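Local coordinates for protein sulfide-quinone reductase (Aquifex aeolicus, PDB 3HYW) that oxidises hydrogen sulfide and passes the electrons through FAD to a membrane quinone, building polysulfur on its active-site cysteines, at residues Glu318-Ala323 against Tyr339-Ser344; Phe290-Val295 against Met322-Asn327; Asn278-Asn283 against Glu417-Cys422. All blocks are in the same frame, centred on the assembly; numbering follows the deposited sequence.

Interaction 1: residues Glu318-Ala323 against Tyr339-Ser344; sequences EQMAMA and YAPRLS. With DCQ (2-decyl-5,6-dimethoxy-3-methylcyclohexa-2,5-diene-1,4-dione), chain H.
P341 is the bump that fills the hollow on this face of the helix. Its CB rests against the carbonyl O of Q319 at 3.5 Å, CG lies over the backbone of M320, and CD meets the methyl of A323 at 3.8 Å. The short side chain of A323 lets the strand come close: its CB also packs against the carbonyl O of Y339 at 3.7 Å. One helical turn back, M320 and L343 cross at about a right angle, the CD2 branch of the leucine nestling against both CG and CE of the methionine, with CE to CD2 at 3.8 Å. After a short connection the chain returns as strand 339-341, which runs antiparallel to helix segment 318-323 (172° between their directions). On its other side the helix packs on helix 12-24, which follows the glycine-rich FAD loop. CG anti to the carbonyl carbon (chi1 -64°) and an extended chain carry the amide of Q319 past P341 to S344, where each end finds a partner. OE1 accepts from S344 N at 3.0 Å on a lone pair in the carbonyl plane, while NE2 gives an almost straight bond, 174°, to S344 OG, in the amide plane at 3.0 Å. The two bonds fix the group's rotation about CG-CD. Neighbouring E318 leans instead toward decylubiquinone, its OE2 3.3 Å from the quinone oxygen O2.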
loop_
_atom_site.group_PDB
_atom_site.type_symbol
_atom_site.label_atom_id
_atom_site.label_comp_id
_atom_site.label_asym_id
_atom_site.label_seq_id
_atom_site.Cartn_x
_atom_site.Cartn_y
_atom_site.Cartn_z
ATOM N N GLU A 318 27.611 15.422 -12.660
ATOM C CA GLU A 318 27.843 16.824 -13.001
ATOM C C GLU A 318 28.348 17.600 -11.785
ATOM O O GLU A 318 29.221 18.460 -11.907
ATOM C CB GLU A 318 26.559 17.481 -13.527
ATOM C CG GLU A 318 26.128 17.020 -14.924
ATOM C CD GLU A 318 24.873 17.733 -15.399
ATOM O OE1 GLU A 318 24.698 18.932 -15.090
ATOM O OE2 GLU A 318 24.045 17.093 -16.076
ATOM N N GLN A 319 27.775 17.299 -10.621
ATOM C CA GLN A 319 28.218 17.881 -9.355
ATOM C C GLN A 319 29.630 17.427 -8.953
ATOM O O GLN A 319 30.413 18.245 -8.476
ATOM C CB GLN A 319 27.211 17.566 -8.249
ATOM C CG GLN A 319 25.846 18.207 -8.502
ATOM C CD GLN A 319 24.797 17.773 -7.514
ATOM O OE1 GLN A 319 25.014 16.844 -6.742
ATOM N NE2 GLN A 319 23.645 18.441 -7.528
ATOM N N MET A 320 29.940 16.134 -9.136
ATOM C CA MET A 320 31.313 15.617 -8.977
ATOM C C MET A 320 32.267 16.389 -9.865
ATOM O O MET A 320 33.330 16.798 -9.424
ATOM C CB MET A 320 31.412 14.149 -9.389
ATOM C CG MET A 320 30.744 13.166 -8.462
ATOM S SD MET A 320 30.699 11.561 -9.259
ATOM C CE MET A 320 29.583 10.670 -8.182
ATOM N N ALA A 321 31.877 16.555 -11.125
ATOM C CA ALA A 321 32.675 17.274 -12.117
ATOM C C ALA A 321 32.947 18.724 -11.736
ATOM O O ALA A 321 34.080 19.191 -11.888
ATOM C CB ALA A 321 32.007 17.202 -13.490
ATOM N N MET A 322 31.924 19.432 -11.251
ATOM C CA MET A 322 32.087 20.824 -10.793
ATOM C C MET A 322 33.054 20.903 -9.618
ATOM O O MET A 322 33.949 21.754 -9.594
ATOM C CB MET A 322 30.758 21.447 -10.352
ATOM C CG MET A 322 29.716 21.635 -11.422
ATOM S SD MET A 322 28.203 22.295 -10.675
ATOM C CE MET A 322 26.964 21.459 -11.675
ATOM N N ALA A 323 32.855 20.022 -8.639
ATOM C CA ALA A 323 33.712 19.969 -7.452
ATOM C C ALA A 323 35.163 19.663 -7.818
ATOM O O ALA A 323 36.079 20.332 -7.337
ATOM C CB ALA A 323 33.181 18.949 -6.451
ATOM N N TYR A 339 36.029 21.567 -2.315
ATOM C CA TYR A 339 34.595 21.348 -2.467
ATOM C C TYR A 339 34.213 19.882 -2.540
ATOM O O TYR A 339 34.916 19.061 -3.135
ATOM C CB TYR A 339 34.065 22.061 -3.718
ATOM C CG TYR A 339 34.270 23.551 -3.689
ATOM C CD1 TYR A 339 33.291 24.395 -3.164
ATOM C CD2 TYR A 339 35.445 24.121 -4.180
ATOM C CE1 TYR A 339 33.479 25.770 -3.129
ATOM C CE2 TYR A 339 35.645 25.490 -4.148
ATOM C CZ TYR A 339 34.656 26.309 -3.625
ATOM O OH TYR A 339 34.846 27.670 -3.596
ATOM N N ALA A 340 33.076 19.579 -1.921
ATOM C CA ALA A 340 32.411 18.299 -2.059
ATOM C C ALA A 340 31.125 18.514 -2.869
ATOM O O ALA A 340 30.453 19.542 -2.702
ATOM C CB ALA A 340 32.081 17.747 -0.698
ATOM N N PRO A 341 30.783 17.556 -3.752
ATOM C CA PRO A 341 29.505 17.630 -4.457
ATOM C C PRO A 341 28.346 17.348 -3.510
ATOM O O PRO A 341 28.480 16.539 -2.587
ATOM C CB PRO A 341 29.603 16.511 -5.496
ATOM C CG PRO A 341 30.575 15.535 -4.913
ATOM C CD PRO A 341 31.565 16.363 -4.136
ATOM N N ARG A 342 27.224 18.017 -3.740
ATOM C CA ARG A 342 26.009 17.753 -2.987
ATOM C C ARG A 342 25.578 16.295 -3.157
ATOM O O ARG A 342 25.118 15.663 -2.206
ATOM C CB ARG A 342 24.887 18.690 -3.460
ATOM C CG ARG A 342 23.551 18.506 -2.750
ATOM C CD ARG A 342 23.617 18.901 -1.280
ATOM N NE ARG A 342 22.307 18.762 -0.647
ATOM C CZ ARG A 342 22.022 19.096 0.610
ATOM N NH1 ARG A 342 22.952 19.598 1.408
ATOM N NH2 ARG A 342 20.790 18.927 1.067
ATOM N N LEU A 343 25.752 15.779 -4.375
ATOM C CA LEU A 343 25.268 14.457 -4.783
ATOM C C LEU A 343 23.750 14.320 -4.602
ATOM O O LEU A 343 23.269 13.363 -4.007
ATOM C CB LEU A 343 26.028 13.326 -4.066
ATOM C CG LEU A 343 27.543 13.260 -4.290
ATOM C CD1 LEU A 343 28.145 12.133 -3.448
ATOM C CD2 LEU A 343 27.855 13.054 -5.785
ATOM N N SER A 344 23.009 15.304 -5.100
ATOM C CA SER A 344 21.559 15.179 -5.207
ATOM C C SER A 344 21.247 14.603 -6.593
ATOM O O SER A 344 22.138 14.508 -7.447
ATOM C CB SER A 344 20.857 16.524 -4.956
ATOM O OG SER A 344 21.396 17.561 -5.754
HETATM O O2 DCQ H . 21.561 15.558 -14.597
HETATM C C2 DCQ H . 20.272 15.985 -14.671
HETATM C C3 DCQ H . 19.268 15.070 -14.966
HETATM O O3 DCQ H . 19.576 13.745 -15.156
HETATM C C3M DCQ H . 19.952 13.212 -16.427
HETATM C C4 DCQ H . 17.950 15.499 -15.047
HETATM O O4 DCQ H . 16.957 14.594 -15.331
HETATM C C4M DCQ H . 16.350 14.538 -16.621
HETATM C C5 DCQ H . 17.641 16.839 -14.837
HETATM O O5 DCQ H . 16.343 17.247 -14.921
HETATM C C1 DCQ H . 19.967 17.328 -14.463
HETATM C C1M DCQ H . 21.082 18.298 -14.148
HETATM C C6 DCQ H . 18.644 17.760 -14.551
HETATM C C7 DCQ H . 18.287 19.219 -14.324
HETATM C C8 DCQ H . 17.945 19.927 -15.632
HETATM C C9 DCQ H . 18.505 21.344 -15.650
HETATM C C10 DCQ H . 17.397 22.383 -15.789
HETATM C C11 DCQ H . 17.466 23.072 -17.146
HETATM C C12 DCQ H . 17.379 24.586 -17.004
HETATM C C13 DCQ H . 16.006 25.100 -17.430
HETATM C C14 DCQ H . 16.030 26.603 -17.697
HETATM C C15 DCQ H . 14.626 27.157 -17.915
HETATM C C16 DCQ H . 14.674 28.425 -18.741
#

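Interaction 2: residues Phe290-Val295 against Met322-Asn327; sequences FGVGVV and MAVAHN. With FAD (flavin-adenine dinucleotide), chain G.
V324 carries the apolar part of this contact, presenting one methyl chiefly to F290 and the other to V292. Its CG1 lies 3.6 Å from F290 CB and stays close to the first ring carbon, approaching the phenyl group obliquely. CG2 meets V292 CG2, also at 3.6 Å. With CG1 anti to the backbone N (chi1 162°), V324 places its two methyls against residues on either side of G291, F290 in the strand and V292 just beyond it. One helical turn on, N327 adds its CB against F290 CE2 at 3.8 Å, so the aromatic side chain lies along the helix from V324 to N327. With an alanine at F290 the CB contact would survive, but the ring would be gone from beside V324 and N327 CB would probably be left without its aromatic neighbour.

The polar chemistry is directed at the cofactor. V294 N donates to FAD O2P at 2.9 Å with a nearly straight angle of 168°, and G293 CA passes 3.5 Å from the same oxygen. G293 has no side chain, and a CB there would collide with O2P. These residues follow strand 289-291, an outermost strand of the five-stranded parallel sheet of the Rossmann-like FAD-binding fold. T17 of helix 12-24 touches both V292 and V324, bringing the helix that follows the glycine-rich loop against the same pair. The division of labour implies that purely apolar packing sets the strand against helix 314-332, while the backbone just beyond it is left to bind the pyrophosphate.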
loop_
_atom_site.group_PDB
_atom_site.type_symbol
_atom_site.label_atom_id
_atom_site.label_comp_id
_atom_site.label_asym_id
_atom_site.label_seq_id
_atom_site.Cartn_x
_atom_site.Cartn_y
_atom_site.Cartn_z
ATOM N N PHE A 290 41.910 12.443 -9.342
ATOM C CA PHE A 290 40.512 12.629 -9.002
ATOM C C PHE A 290 39.688 11.603 -9.786
ATOM O O PHE A 290 40.090 11.156 -10.863
ATOM C CB PHE A 290 40.059 14.063 -9.338
ATOM C CG PHE A 290 40.760 15.132 -8.533
ATOM C CD1 PHE A 290 42.016 15.597 -8.910
ATOM C CD2 PHE A 290 40.164 15.673 -7.402
ATOM C CE1 PHE A 290 42.670 16.572 -8.162
ATOM C CE2 PHE A 290 40.804 16.659 -6.654
ATOM C CZ PHE A 290 42.055 17.106 -7.031
ATOM N N GLY A 291 38.551 11.206 -9.226
ATOM C CA GLY A 291 37.631 10.316 -9.932
ATOM C C GLY A 291 36.295 11.010 -10.112
ATOM O O GLY A 291 35.819 11.697 -9.204
ATOM N N VAL A 292 35.685 10.840 -11.284
ATOM C CA VAL A 292 34.380 11.441 -11.561
ATOM C C VAL A 292 33.511 10.403 -12.261
ATOM O O VAL A 292 33.956 9.753 -13.199
ATOM C CB VAL A 292 34.497 12.717 -12.453
ATOM C CG1 VAL A 292 33.122 13.271 -12.827
ATOM C CG2 VAL A 292 35.309 13.801 -11.763
ATOM N N GLY A 293 32.280 10.238 -11.788
ATOM C CA GLY A 293 31.337 9.350 -12.446
ATOM C C GLY A 293 31.146 7.991 -11.811
ATOM O O GLY A 293 31.416 7.795 -10.624
ATOM N N VAL A 294 30.662 7.050 -12.626
ATOM C CA VAL A 294 30.316 5.701 -12.179
ATOM C C VAL A 294 31.542 4.927 -11.695
ATOM O O VAL A 294 31.441 4.039 -10.845
ATOM C CB VAL A 294 29.618 4.909 -13.329
ATOM C CG1 VAL A 294 29.391 3.460 -12.939
ATOM C CG2 VAL A 294 28.292 5.573 -13.699
ATOM N N VAL A 295 32.702 5.278 -12.236
ATOM C CA VAL A 295 33.948 4.601 -11.899
ATOM C C VAL A 295 34.403 4.853 -10.453
ATOM O O VAL A 295 35.313 4.187 -9.967
ATOM C CB VAL A 295 35.078 4.965 -12.902
ATOM C CG1 VAL A 295 35.667 6.347 -12.600
ATOM C CG2 VAL A 295 36.168 3.892 -12.886
ATOM N N MET A 322 31.924 19.432 -11.251
ATOM C CA MET A 322 32.087 20.824 -10.793
ATOM C C MET A 322 33.054 20.903 -9.618
ATOM O O MET A 322 33.949 21.754 -9.594
ATOM C CB MET A 322 30.758 21.447 -10.352
ATOM C CG MET A 322 29.716 21.635 -11.422
ATOM S SD MET A 322 28.203 22.295 -10.675
ATOM C CE MET A 322 26.964 21.459 -11.675
ATOM N N ALA A 323 32.855 20.022 -8.639
ATOM C CA ALA A 323 33.712 19.969 -7.452
ATOM C C ALA A 323 35.163 19.663 -7.818
ATOM O O ALA A 323 36.079 20.332 -7.337
ATOM C CB ALA A 323 33.181 18.949 -6.451
ATOM N N VAL A 324 35.368 18.669 -8.682
ATOM C CA VAL A 324 36.719 18.250 -9.072
ATOM C C VAL A 324 37.461 19.350 -9.837
ATOM O O VAL A 324 38.644 19.601 -9.583
ATOM C CB VAL A 324 36.694 16.932 -9.879
ATOM C CG1 VAL A 324 38.007 16.726 -10.654
ATOM C CG2 VAL A 324 36.421 15.753 -8.942
ATOM N N ALA A 325 36.764 19.993 -10.771
ATOM C CA ALA A 325 37.316 21.125 -11.516
ATOM C C ALA A 325 37.740 22.280 -10.603
ATOM O O ALA A 325 38.830 22.820 -10.766
ATOM C CB ALA A 325 36.338 21.597 -12.585
ATOM N N HIS A 326 36.903 22.635 -9.630
ATOM C CA HIS A 326 37.251 23.680 -8.658
ATOM C C HIS A 326 38.425 23.279 -7.779
ATOM O O HIS A 326 39.306 24.099 -7.504
ATOM C CB HIS A 326 36.050 24.059 -7.792
ATOM C CG HIS A 326 35.109 25.012 -8.460
ATOM N ND1 HIS A 326 35.354 26.366 -8.536
ATOM C CD2 HIS A 326 33.933 24.805 -9.098
ATOM C CE1 HIS A 326 34.365 26.955 -9.185
ATOM N NE2 HIS A 326 33.491 26.029 -9.539
ATOM N N ASN A 327 38.430 22.015 -7.353
ATOM C CA ASN A 327 39.503 21.467 -6.535
ATOM C C ASN A 327 40.861 21.504 -7.234
ATOM O O ASN A 327 41.873 21.847 -6.615
ATOM C CB ASN A 327 39.160 20.037 -6.097
ATOM C CG ASN A 327 38.069 19.991 -5.035
ATOM O OD1 ASN A 327 37.456 18.943 -4.800
ATOM N ND2 ASN A 327 37.817 21.120 -4.397
HETATM P PA FAD G . 30.122 7.215 -19.399
HETATM O O1A FAD G . 29.237 8.394 -19.712
HETATM O O2A FAD G . 29.669 5.837 -19.770
HETATM O O5B FAD G . 31.529 7.527 -20.091
HETATM C C5B FAD G . 32.696 6.742 -19.912
HETATM C C4B FAD G . 33.629 7.074 -21.066
HETATM O O4B FAD G . 34.922 6.520 -20.828
HETATM C C3B FAD G . 33.140 6.454 -22.365
HETATM O O3B FAD G . 33.333 7.398 -23.424
HETATM C C2B FAD G . 34.039 5.248 -22.550
HETATM O O2B FAD G . 34.186 4.897 -23.924
HETATM C C1B FAD G . 35.342 5.747 -21.952
HETATM N N9A FAD G . 36.282 4.686 -21.501
HETATM C C8A FAD G . 35.978 3.531 -20.870
HETATM N N7A FAD G . 37.128 2.859 -20.614
HETATM C C5A FAD G . 38.152 3.602 -21.097
HETATM C C6A FAD G . 39.535 3.436 -21.134
HETATM N N6A FAD G . 40.107 2.329 -20.606
HETATM N N1A FAD G . 40.310 4.397 -21.704
HETATM C C2A FAD G . 39.761 5.504 -22.234
HETATM N N3A FAD G . 38.431 5.686 -22.213
HETATM C C4A FAD G . 37.610 4.755 -21.648
HETATM N N1 FAD G . 21.495 8.887 -15.277
HETATM C C2 FAD G . 20.538 9.844 -15.141
HETATM O O2 FAD G . 20.723 10.802 -14.364
HETATM N N3 FAD G . 19.380 9.790 -15.842
HETATM C C4 FAD G . 19.155 8.772 -16.697
HETATM O O4 FAD G . 17.989 8.693 -17.404
HETATM C C4X FAD G . 20.117 7.781 -16.851
HETATM N N5 FAD G . 19.883 6.759 -17.705
HETATM C C5X FAD G . 20.807 5.788 -17.877
HETATM C C6 FAD G . 20.547 4.749 -18.777
HETATM C C7 FAD G . 21.476 3.731 -18.967
HETATM C C7M FAD G . 21.149 2.620 -19.947
HETATM C C8 FAD G . 22.673 3.759 -18.247
HETATM C C8M FAD G . 23.728 2.680 -18.401
HETATM C C9 FAD G . 22.922 4.798 -17.346
HETATM C C9A FAD G . 21.998 5.837 -17.154
HETATM N N10 FAD G . 22.242 6.869 -16.292
HETATM C C10 FAD G . 21.307 7.840 -16.127
HETATM C "C1'" FAD G . 23.477 6.877 -15.475
HETATM C "C2'" FAD G . 24.629 7.799 -15.822
HETATM O "O2'" FAD G . 24.155 9.139 -16.011
HETATM C "C3'" FAD G . 25.368 7.242 -17.039
HETATM O "O3'" FAD G . 25.836 5.905 -16.740
HETATM C "C4'" FAD G . 26.545 8.128 -17.426
HETATM O "O4'" FAD G . 26.921 7.802 -18.770
HETATM C "C5'" FAD G . 27.725 7.925 -16.482
HETATM O "O5'" FAD G . 28.772 8.832 -16.811
HETATM P P FAD G . 30.326 8.404 -16.772
HETATM O O1P FAD G . 31.130 9.587 -17.243
HETATM O O2P FAD G . 30.661 7.765 -15.441
HETATM O O3P FAD G . 30.447 7.196 -17.832
#

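Interaction 3: residues Asn278-Asn283 against Glu417-Cys422; sequences NRCFQN and ELCKDC
R279 stretches its side chain over the backbone of D421 and C422. Extended from CG to NE, it brings NH2 to the carbonyl O of D421 at 2.9 Å, and this oxygen sits at the guanidinium edge, near its plane. The D421 carboxylate stands almost perpendicular to the guanidinium, 86° between planes, and makes a long salt bridge of 3.9 Å from OD2 to NH2; a water bridges the pair, accepting from NH2 and donating weakly to OD2, while NE turns to S428. Behind the side chain, R279 N donates to C422 O at 3.0 Å, in the carbonyl plane. The same oxygen abuts N278 CB. This polar seam flanks a disulfide between C280 and C422, chi3 -84°, which ties the type I turn N278-F281 covalently to the C-terminal region. C419, bonded to C430 by a second disulfide, packs its CB 3.8 Å from C280 SG. A chi1 of 60° folds the N278 amide back over the turn, where OD1 accepts from C280 N at 2.9 Å, an Asx turn, and from Q282 N at 3.2 Å, the two donors coming from opposite faces of the amide plane. That double grip fixes the amide; ND2 adds a weak bond to Q282 OE1.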
loop_
_atom_site.group_PDB
_atom_site.type_symbol
_atom_site.label_atom_id
_atom_site.label_comp_id
_atom_site.label_asym_id
_atom_site.label_seq_id
_atom_site.Cartn_x
_atom_site.Cartn_y
_atom_site.Cartn_z
ATOM N N ASN A 278 37.949 10.413 -1.753
ATOM C CA ASN A 278 37.427 10.967 -0.510
ATOM C C ASN A 278 36.180 11.822 -0.796
ATOM O O ASN A 278 35.618 11.736 -1.885
ATOM C CB ASN A 278 38.522 11.739 0.250
ATOM C CG ASN A 278 39.097 12.911 -0.542
ATOM O OD1 ASN A 278 38.438 13.489 -1.414
ATOM N ND2 ASN A 278 40.333 13.286 -0.213
ATOM N N ARG A 279 35.759 12.640 0.171
ATOM C CA ARG A 279 34.561 13.483 0.028
ATOM C C ARG A 279 34.671 14.488 -1.122
ATOM O O ARG A 279 33.659 14.925 -1.685
ATOM C CB ARG A 279 34.290 14.242 1.328
ATOM C CG ARG A 279 34.006 13.348 2.525
ATOM C CD ARG A 279 33.884 14.149 3.806
ATOM N NE ARG A 279 33.570 13.274 4.926
ATOM C CZ ARG A 279 33.928 13.500 6.184
ATOM N NH1 ARG A 279 33.597 12.626 7.123
ATOM N NH2 ARG A 279 34.625 14.586 6.504
ATOM N N CYS A 280 35.904 14.851 -1.454
ATOM C CA CYS A 280 36.188 15.869 -2.461
ATOM C C CYS A 280 36.533 15.212 -3.805
ATOM O O CYS A 280 37.043 15.856 -4.719
ATOM C CB CYS A 280 37.306 16.792 -1.958
ATOM S SG CYS A 280 36.847 17.646 -0.412
ATOM N N PHE A 281 36.242 13.914 -3.890
ATOM C CA PHE A 281 36.464 13.086 -5.085
ATOM C C PHE A 281 37.909 13.074 -5.568
ATOM O O PHE A 281 38.204 12.934 -6.758
ATOM C CB PHE A 281 35.412 13.375 -6.167
ATOM C CG PHE A 281 34.101 12.713 -5.863
ATOM C CD1 PHE A 281 33.300 13.188 -4.824
ATOM C CD2 PHE A 281 33.720 11.555 -6.530
ATOM C CE1 PHE A 281 32.112 12.539 -4.485
ATOM C CE2 PHE A 281 32.532 10.902 -6.196
ATOM C CZ PHE A 281 31.723 11.405 -5.181
ATOM N N GLN A 282 38.791 13.191 -4.581
ATOM C CA GLN A 282 40.215 13.138 -4.760
ATOM C C GLN A 282 40.708 11.834 -4.150
ATOM O O GLN A 282 40.200 11.395 -3.117
ATOM C CB GLN A 282 40.819 14.338 -4.027
ATOM C CG GLN A 282 42.329 14.376 -3.885
ATOM C CD GLN A 282 42.747 15.473 -2.928
ATOM O OE1 GLN A 282 42.322 15.491 -1.775
ATOM N NE2 GLN A 282 43.557 16.406 -3.409
ATOM N N ASN A 283 41.691 11.207 -4.790
ATOM C CA ASN A 283 42.332 10.036 -4.198
ATOM C C ASN A 283 43.081 10.447 -2.928
ATOM O O ASN A 283 43.787 11.452 -2.940
ATOM C CB ASN A 283 43.296 9.385 -5.186
ATOM C CG ASN A 283 43.850 8.076 -4.671
ATOM O OD1 ASN A 283 43.120 7.091 -4.514
ATOM N ND2 ASN A 283 45.137 8.058 -4.394
ATOM N N GLU A 417 29.540 22.198 -2.215
ATOM C CA GLU A 417 29.678 22.891 -0.940
ATOM C C GLU A 417 31.124 22.888 -0.476
ATOM O O GLU A 417 31.854 21.934 -0.724
ATOM C CB GLU A 417 28.763 22.268 0.125
ATOM C CG GLU A 417 29.031 20.790 0.411
ATOM C CD GLU A 417 27.810 20.045 0.944
ATOM O OE1 GLU A 417 26.979 20.665 1.647
ATOM O OE2 GLU A 417 27.684 18.832 0.654
ATOM N N LEU A 418 31.532 23.965 0.191
ATOM C CA LEU A 418 32.842 24.008 0.830
ATOM C C LEU A 418 32.968 22.844 1.803
ATOM O O LEU A 418 32.057 22.566 2.581
ATOM C CB LEU A 418 33.061 25.339 1.554
ATOM C CG LEU A 418 33.610 26.491 0.711
ATOM C CD1 LEU A 418 33.574 27.790 1.511
ATOM C CD2 LEU A 418 35.028 26.190 0.246
ATOM N N CYS A 419 34.094 22.149 1.729
ATOM C CA CYS A 419 34.333 21.001 2.575
ATOM C C CYS A 419 35.533 21.278 3.469
ATOM O O CYS A 419 36.671 21.389 2.995
ATOM C CB CYS A 419 34.546 19.745 1.729
ATOM S SG CYS A 419 34.697 18.240 2.702
ATOM N N LYS A 420 35.257 21.404 4.762
ATOM C CA LYS A 420 36.274 21.733 5.761
ATOM C C LYS A 420 37.199 20.550 6.060
ATOM O O LYS A 420 38.268 20.726 6.652
ATOM C CB LYS A 420 35.612 22.242 7.048
ATOM C CG LYS A 420 34.494 21.347 7.591
ATOM C CD LYS A 420 33.833 21.965 8.823
ATOM C CE LYS A 420 32.561 21.213 9.218
ATOM N NZ LYS A 420 31.474 21.340 8.193
ATOM N N ASP A 421 36.779 19.352 5.656
ATOM C CA ASP A 421 37.581 18.142 5.835
ATOM C C ASP A 421 37.220 17.109 4.775
ATOM O O ASP A 421 36.182 16.441 4.868
ATOM C CB ASP A 421 37.387 17.559 7.243
ATOM C CG ASP A 421 38.275 16.343 7.509
ATOM O OD1 ASP A 421 39.332 16.199 6.852
ATOM O OD2 ASP A 421 37.912 15.534 8.389
ATOM N N CYS A 422 38.092 16.985 3.778
ATOM C CA CYS A 422 37.889 16.070 2.656
ATOM C C CYS A 422 38.012 14.598 3.049
ATOM O O CYS A 422 37.501 13.732 2.352
ATOM C CB CYS A 422 38.874 16.378 1.518
ATOM S SG CYS A 422 38.591 17.932 0.611
HETATM O O HOH W 1 34.651 16.072 9.238
#

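Overall arrangement
The three contacts lie on the same side of the chain's centre. Interactions 1 and 2 have centres about 7 Å apart and share M322 and A323 on helix 314-332; interaction 3 is centred about 10 Å from each. Along the chain, 278-283 comes first, then 290-295, the helix, 339-344 and finally 417-422, so interactions 1 and 2 both fall inside the loop closed by the disulfide of interaction 3. Strands 339-341 and 416-418 pair antiparallel, joining interactions 1 and 3, while F281 packs on P341, M320 and V324. One helix thus links FAD-binding backbone, quinone pocket and the disulfide-tied C-terminal region.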